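Local coordinates for protein cellulase (Xanthomonas axonopodis pv. citri, PDB 5HOS) that probably hydrolyses internal beta-1,4-glucosidic bonds of cellulose, as an endo-beta-1,4-glucanase of glycosyl hydrolase family 5, at residues A[27-31]-A[337-341]; A[67-71]-A[106-110]. All coordinates share one frame; numbering follows the deposited sequence.

Interaction 1. Residues A[27-31]-A[337-341]; sequences LKYAG and ARRIT. With SO4 (sulfate ion), chain B.
Ala337 meets the strand at Ala30, methyl against methyl: the CB of Ala30 lies 3.9 Å from the CB of Ala337. Two such small side chains let the backbones come close, and the CA atoms of Ala30 and Ala337 are 5.3 Å apart. One turn on, Ile340 carries most of the contact. Its CG2 is anti to the backbone N, which lays this methyl on the carbonyls of Leu27 and Lys28. CG2 of Ile340 is 3.4 Å from the O of Leu27. CG1 of Ile340 packs on the CB of Leu27 and carries CD1 of Ile340 between Leu27 and Ala30, 3.7 Å from the CB of Ala30. Trp301 of strand 298-306 also touches Leu27, Ala30 and Ile340.

The last helix of a (beta/alpha)8 barrel, 330-341, here packs on its first strand, near where strand 298-306 closes the barrel. This is the fold of family 5 glycosidases. Helix and strand run roughly antiparallel, at 146° between the short axes. No direct hydrogen bond joins the two segments. A water does so, giving one proton to the O of Lys28 (2.8 Å) and one to the O of Ile340 (3.0 Å). At Thr341 the CG2 methyl is at the margin, while OG1 is hydrogen-bonded to the O of His67.

Lys28 and Tyr29 turn away from the helix to a sulfate, probably from the crystallisation liquor. The extended Lys28 chain lays CG over the centre of one Tyr29 ring face. Sulfate O3 sits at the ring edge, in plane. The OH of Tyr29 donates to sulfate O3 at 2.6 Å, and NZ of Lys28 to O2 at 3.2 Å. Arg223 and Arg266 also bind this anion.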
ATOM      1  N   LEU A  27       8.116   9.661  11.720  1.00 33.20           N
ATOM      2  CA  LEU A  27       8.050   8.475  10.796  1.00 30.92           C
ATOM      3  C   LEU A  27       8.178   7.202  11.612  1.00 25.17           C
ATOM      4  O   LEU A  27       9.174   7.028  12.317  1.00 25.66           O
ATOM      5  CB  LEU A  27       9.164   8.497   9.750  1.00 37.59           C
ATOM      6  CG  LEU A  27       8.930   9.209   8.414  1.00 38.81           C
ATOM      7  CD1 LEU A  27      10.253   9.441   7.707  1.00 38.52           C
ATOM      8  CD2 LEU A  27       8.008   8.389   7.528  1.00 38.23           C
ATOM      9  N   LYS A  28       7.173   6.335  11.519  1.00 22.64           N
ATOM     10  CA  LYS A  28       7.101   5.098  12.300  1.00 21.99           C
ATOM     11  C   LYS A  28       7.376   3.847  11.461  1.00 20.14           C
ATOM     12  O   LYS A  28       7.958   2.884  11.963  1.00 21.87           O
ATOM     13  CB  LYS A  28       5.718   4.998  12.957  1.00 23.79           C
ATOM     14  CG  LYS A  28       5.488   3.750  13.795  1.00 24.63           C
ATOM     15  CD  LYS A  28       4.227   3.882  14.631  1.00 26.94           C
ATOM     16  CE  LYS A  28       3.967   2.636  15.459  1.00 27.93           C
ATOM     17  NZ  LYS A  28       2.762   2.804  16.313  1.00 25.88           N
ATOM     18  N   TYR A  29       6.953   3.849  10.200  1.00 18.69           N
ATOM     19  CA  TYR A  29       6.988   2.640   9.372  1.00 17.83           C
ATOM     20  C   TYR A  29       7.893   2.814   8.158  1.00 18.09           C
ATOM     21  O   TYR A  29       7.800   3.815   7.450  1.00 17.44           O
ATOM     22  CB  TYR A  29       5.577   2.288   8.911  1.00 17.21           C
ATOM     23  CG  TYR A  29       4.568   2.097  10.030  1.00 16.18           C
ATOM     24  CD1 TYR A  29       4.487   0.899  10.718  1.00 16.94           C
ATOM     25  CD2 TYR A  29       3.681   3.115  10.382  1.00 15.91           C
ATOM     26  CE1 TYR A  29       3.570   0.717  11.739  1.00 18.03           C
ATOM     27  CE2 TYR A  29       2.752   2.942  11.397  1.00 17.05           C
ATOM     28  CZ  TYR A  29       2.707   1.739  12.071  1.00 17.72           C
ATOM     29  OH  TYR A  29       1.793   1.533  13.064  1.00 19.97           O
ATOM     30  N   ALA A  30       8.765   1.832   7.927  1.00 18.29           N
ATOM     31  CA  ALA A  30       9.632   1.803   6.750  1.00 18.83           C
ATOM     32  C   ALA A  30       9.685   0.375   6.258  1.00 19.01           C
ATOM     33  O   ALA A  30      10.051  -0.531   7.009  1.00 20.82           O
ATOM     34  CB  ALA A  30      11.022   2.272   7.097  1.00 18.53           C
ATOM     35  N   GLY A  31       9.334   0.158   5.002  1.00 19.75           N
ATOM     36  CA  GLY A  31       9.287  -1.196   4.522  1.00 19.94           C
ATOM     37  C   GLY A  31       9.182  -1.385   3.039  1.00 19.14           C
ATOM     38  O   GLY A  31       9.603  -0.531   2.249  1.00 18.79           O
ATOM     39  N   ALA A 337      15.719   3.463   6.316  1.00 24.63           N
ATOM     40  CA  ALA A 337      14.884   2.634   7.188  1.00 25.09           C
ATOM     41  C   ALA A 337      15.432   2.588   8.615  1.00 25.61           C
ATOM     42  O   ALA A 337      14.672   2.700   9.576  1.00 23.97           O
ATOM     43  CB  ALA A 337      14.745   1.223   6.625  1.00 23.42           C
ATOM     44  N   ARG A 338      16.751   2.447   8.746  1.00 26.48           N
ATOM     45  CA  ARG A 338      17.391   2.388  10.065  1.00 27.38           C
ATOM     46  C   ARG A 338      17.130   3.635  10.916  1.00 26.55           C
ATOM     47  O   ARG A 338      16.892   3.519  12.111  1.00 28.24           O
ATOM     48  CB  ARG A 338      18.898   2.145   9.937  1.00 30.05           C
ATOM     49  CG  ARG A 338      19.571   1.799  11.253  1.00 33.99           C
ATOM     50  CD  ARG A 338      21.025   1.403  11.050  1.00 40.49           C
ATOM     51  NE  ARG A 338      21.526   0.633  12.193  1.00 50.00           N
ATOM     52  CZ  ARG A 338      22.604  -0.155  12.187  1.00 54.35           C
ATOM     53  NH1 ARG A 338      23.352  -0.311  11.092  1.00 59.62           N
ATOM     54  NH2 ARG A 338      22.941  -0.804  13.299  1.00 56.98           N
ATOM     55  N   ARG A 339      17.181   4.813  10.302  1.00 27.24           N
ATOM     56  CA  ARG A 339      16.851   6.067  11.000  1.00 29.93           C
ATOM     57  C   ARG A 339      15.413   6.067  11.554  1.00 29.02           C
ATOM     58  O   ARG A 339      15.147   6.659  12.602  1.00 31.70           O
ATOM     59  CB  ARG A 339      17.083   7.281  10.083  1.00 35.23           C
ATOM     60  CG  ARG A 339      18.557   7.634   9.906  1.00 41.69           C
ATOM     61  CD  ARG A 339      18.816   8.693   8.831  1.00 49.45           C
ATOM     62  NE  ARG A 339      19.371   8.111   7.599  1.00 53.60           N
ATOM     63  CZ  ARG A 339      20.030   8.779   6.644  1.00 57.91           C
ATOM     64  NH1 ARG A 339      20.244  10.096   6.731  1.00 63.05           N
ATOM     65  NH2 ARG A 339      20.489   8.120   5.578  1.00 60.05           N
ATOM     66  N   ILE A 340      14.506   5.392  10.847  1.00 27.95           N
ATOM     67  CA  ILE A 340      13.109   5.251  11.273  1.00 27.28           C
ATOM     68  C   ILE A 340      12.949   4.196  12.372  1.00 27.61           C
ATOM     69  O   ILE A 340      12.286   4.458  13.381  1.00 30.07           O
ATOM     70  CB  ILE A 340      12.193   4.956  10.052  1.00 25.80           C
ATOM     71  CG1 ILE A 340      12.169   6.187   9.133  1.00 28.40           C
ATOM     72  CG2 ILE A 340      10.770   4.591  10.476  1.00 22.80           C
ATOM     73  CD1 ILE A 340      11.765   5.890   7.710  1.00 29.64           C
ATOM     74  N   THR A 341      13.573   3.028  12.194  1.00 26.62           N
ATOM     75  CA  THR A 341      13.280   1.856  13.034  1.00 29.47           C
ATOM     76  C   THR A 341      14.179   1.645  14.259  1.00 32.64           C
ATOM     77  O   THR A 341      13.745   0.993  15.205  1.00 35.78           O
ATOM     78  CB  THR A 341      13.286   0.560  12.199  1.00 28.13           C
ATOM     79  OG1 THR A 341      14.592   0.337  11.648  1.00 26.50           O
ATOM     80  CG2 THR A 341      12.245   0.646  11.075  1.00 28.55           C
TER
HETATM   81  S   SO4 B 401       0.098   4.804  14.312  1.00 31.39           S
HETATM   82  O1  SO4 B 401      -1.338   5.180  14.247  1.00 30.59           O
HETATM   83  O2  SO4 B 401       0.605   5.068  15.678  1.00 37.52           O
HETATM   84  O3  SO4 B 401       0.249   3.373  13.998  1.00 32.87           O
HETATM   85  O4  SO4 B 401       0.872   5.632  13.367  1.00 35.32           O
HETATM   86  O   HOH W   1       9.750   3.033  14.092  1.00 33.18           O

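Interaction 2. Residues A[67-71]-A[106-110]; sequences HMNTV and AKMYV
Asn69 and Tyr109 start the pairing of two parallel strands. The N of Tyr109 donates to the O of Asn69 at 2.7 Å, nearly straight at 168°. The O of Tyr109 then accepts from the N of Val71 at 2.9 Å. Tyr109 thus uses both its backbone polar atoms on one neighbour, as a parallel bridge residue does. CA-H groups add weaker contacts: CA of Met108 lies 3.2 Å from the O of Asn69, and CA of Val110 is the same distance from the O of Val71.

The side-chain amide of Asn69 is well satisfied. Its OD1 accepts from OG1 of Thr70 at 2.9 Å, with the donor above the carbonyl plane, and also from the N of Ala30. Its ND2 donates to the O of Lys28. These bonds fix the rotation of the amide. CG of Asn69 sits between the backbone N and the carbonyl carbon, and this lets the amide reach strand 29-34 while ND2 passes the Tyr109 ring. ND2 of Asn69 comes 3.9 Å from CE1 of Tyr109, with amide and ring planes 81° apart. A water lies within hydrogen-bonding distance of the O of Lys107 and, more weakly, the O of Met68; it has more acceptors near it than protons to give.

Met108, just before the strand, bends at its last torsion (chi3 89°). This puts CE of Met108 3.7 Å from CG2 of Val71 and beside the O of Met68.

Both segments follow helices that end in Schellman motifs, with His67 and Lys107 as the positive-phi residues. Strand 70-75 has strand 29-34 on its other side, and strand 109-114 has strand 152-155. Helix 57-65 covers Met68 and Val71, while Tyr109 meets Tyr29 edge to face.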
ATOM      1  N   HIS A  67      16.809  -3.380   8.364  1.00 25.00           N
ATOM      2  CA  HIS A  67      16.231  -2.341   9.229  1.00 25.68           C
ATOM      3  C   HIS A  67      14.836  -1.861   8.823  1.00 22.99           C
ATOM      4  O   HIS A  67      14.386  -0.816   9.295  1.00 24.41           O
ATOM      5  CB  HIS A  67      17.196  -1.163   9.401  1.00 28.41           C
ATOM      6  CG  HIS A  67      18.601  -1.589   9.651  1.00 32.74           C
ATOM      7  ND1 HIS A  67      18.988  -2.216  10.814  1.00 36.62           N
ATOM      8  CD2 HIS A  67      19.700  -1.535   8.867  1.00 36.59           C
ATOM      9  CE1 HIS A  67      20.273  -2.504  10.749  1.00 37.79           C
ATOM     10  NE2 HIS A  67      20.730  -2.102   9.577  1.00 40.52           N
ATOM     11  N   MET A  68      14.142  -2.634   7.987  1.00 22.17           N
ATOM     12  CA  MET A  68      12.743  -2.350   7.662  1.00 19.95           C
ATOM     13  C   MET A  68      11.874  -2.983   8.723  1.00 20.19           C
ATOM     14  O   MET A  68      12.196  -4.061   9.224  1.00 20.29           O
ATOM     15  CB  MET A  68      12.379  -2.909   6.289  1.00 20.39           C
ATOM     16  CG  MET A  68      12.926  -2.057   5.177  1.00 21.58           C
ATOM     17  SD  MET A  68      12.808  -2.847   3.580  1.00 25.17           S
ATOM     18  CE  MET A  68      13.417  -1.514   2.542  1.00 26.12           C
ATOM     19  N   ASN A  69      10.781  -2.314   9.071  1.00 17.42           N
ATOM     20  CA  ASN A  69       9.825  -2.866  10.026  1.00 16.30           C
ATOM     21  C   ASN A  69       8.435  -3.150   9.459  1.00 16.58           C
ATOM     22  O   ASN A  69       7.540  -3.492  10.214  1.00 17.82           O
ATOM     23  CB  ASN A  69       9.721  -1.967  11.266  1.00 16.71           C
ATOM     24  CG  ASN A  69       9.015  -0.648  10.987  1.00 17.74           C
ATOM     25  OD1 ASN A  69       8.745  -0.303   9.844  1.00 18.82           O
ATOM     26  ND2 ASN A  69       8.711   0.093  12.042  1.00 18.03           N
ATOM     27  N   THR A  70       8.250  -3.024   8.146  1.00 16.09           N
ATOM     28  CA  THR A  70       6.917  -3.134   7.541  1.00 15.26           C
ATOM     29  C   THR A  70       6.958  -3.904   6.226  1.00 15.33           C
ATOM     30  O   THR A  70       7.859  -3.718   5.423  1.00 17.18           O
ATOM     31  CB  THR A  70       6.313  -1.730   7.315  1.00 15.46           C
ATOM     32  OG1 THR A  70       6.263  -1.031   8.569  1.00 15.68           O
ATOM     33  CG2 THR A  70       4.904  -1.802   6.737  1.00 16.40           C
ATOM     34  N   VAL A  71       5.980  -4.787   6.047  1.00 15.21           N
ATOM     35  CA  VAL A  71       5.706  -5.447   4.779  1.00 16.42           C
ATOM     36  C   VAL A  71       4.317  -5.010   4.346  1.00 15.96           C
ATOM     37  O   VAL A  71       3.364  -5.114   5.118  1.00 17.59           O
ATOM     38  CB  VAL A  71       5.761  -6.987   4.924  1.00 17.62           C
ATOM     39  CG1 VAL A  71       5.079  -7.696   3.757  1.00 18.51           C
ATOM     40  CG2 VAL A  71       7.212  -7.429   5.065  1.00 19.00           C
ATOM     41  N   ALA A 106       9.838 -11.620  12.707  1.00 16.88           N
ATOM     42  CA  ALA A 106      10.875 -10.687  12.293  1.00 17.01           C
ATOM     43  C   ALA A 106      10.672  -9.275  12.864  1.00 17.77           C
ATOM     44  O   ALA A 106      11.331  -8.348  12.410  1.00 19.63           O
ATOM     45  CB  ALA A 106      10.928 -10.640  10.767  1.00 16.60           C
ATOM     46  N   LYS A 107       9.812  -9.134  13.886  1.00 17.06           N
ATOM     47  CA  LYS A 107       9.435  -7.845  14.492  1.00 18.83           C
ATOM     48  C   LYS A 107       8.968  -6.799  13.461  1.00 17.91           C
ATOM     49  O   LYS A 107       9.363  -5.626  13.505  1.00 18.77           O
ATOM     50  CB  LYS A 107      10.565  -7.312  15.381  1.00 22.38           C
ATOM     51  CG  LYS A 107      11.007  -8.306  16.460  1.00 27.52           C
ATOM     52  CD  LYS A 107      11.982  -7.673  17.449  1.00 33.65           C
ATOM     53  CE  LYS A 107      12.840  -8.708  18.168  1.00 42.23           C
ATOM     54  NZ  LYS A 107      12.054  -9.799  18.807  1.00 47.82           N
ATOM     55  N   MET A 108       8.122  -7.247  12.536  1.00 15.71           N
ATOM     56  CA  MET A 108       7.590  -6.390  11.494  1.00 14.74           C
ATOM     57  C   MET A 108       6.068  -6.286  11.569  1.00 16.00           C
ATOM     58  O   MET A 108       5.390  -7.161  12.134  1.00 16.93           O
ATOM     59  CB  MET A 108       8.004  -6.912  10.115  1.00 15.41           C
ATOM     60  CG  MET A 108       9.507  -6.958   9.895  1.00 15.76           C
ATOM     61  SD  MET A 108       9.933  -7.612   8.279  1.00 20.64           S
ATOM     62  CE  MET A 108       9.936  -6.140   7.267  1.00 21.35           C
ATOM     63  N   TYR A 109       5.558  -5.196  10.999  1.00 15.69           N
ATOM     64  CA  TYR A 109       4.130  -4.979  10.765  1.00 15.40           C
ATOM     65  C   TYR A 109       3.761  -5.465   9.365  1.00 15.64           C
ATOM     66  O   TYR A 109       4.624  -5.536   8.488  1.00 16.27           O
ATOM     67  CB  TYR A 109       3.806  -3.486  10.858  1.00 15.53           C
ATOM     68  CG  TYR A 109       4.098  -2.848  12.197  1.00 15.92           C
ATOM     69  CD1 TYR A 109       5.340  -2.287  12.470  1.00 17.13           C
ATOM     70  CD2 TYR A 109       3.123  -2.792  13.188  1.00 17.53           C
ATOM     71  CE1 TYR A 109       5.612  -1.700  13.696  1.00 17.74           C
ATOM     72  CE2 TYR A 109       3.384  -2.206  14.420  1.00 17.28           C
ATOM     73  CZ  TYR A 109       4.628  -1.658  14.664  1.00 18.31           C
ATOM     74  OH  TYR A 109       4.894  -1.065  15.886  1.00 20.83           O
ATOM     75  N   VAL A 110       2.476  -5.775   9.164  1.00 14.90           N
ATOM     76  CA  VAL A 110       1.961  -6.168   7.844  1.00 15.10           C
ATOM     77  C   VAL A 110       0.783  -5.274   7.498  1.00 15.89           C
ATOM     78  O   VAL A 110      -0.180  -5.198   8.264  1.00 15.58           O
ATOM     79  CB  VAL A 110       1.515  -7.645   7.786  1.00 17.07           C
ATOM     80  CG1 VAL A 110       0.862  -7.980   6.454  1.00 18.57           C
ATOM     81  CG2 VAL A 110       2.696  -8.562   8.001  1.00 18.46           C
TER
HETATM   82  O   HOH W   2      12.115  -5.020  12.398  1.00 42.09           O

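The modelled chain begins just before strand 29-34, the first of the barrel. It passes helix 57-65 into strand 70-75, then helix 90-105 into strand 109-114. There interaction 2 closes a short loop between the second and third strands. After five more barrel strands, helix 330-341 returns to the first strand, and interaction 1 closes almost the whole chain. Interaction 2 is nested inside that loop. Their centres are about 9 Å apart and they touch. The O of Ala30 and the N of Asn69 form a probable backbone hydrogen bond. Together they join the first three strands and the C-terminal helix at one end of the barrel.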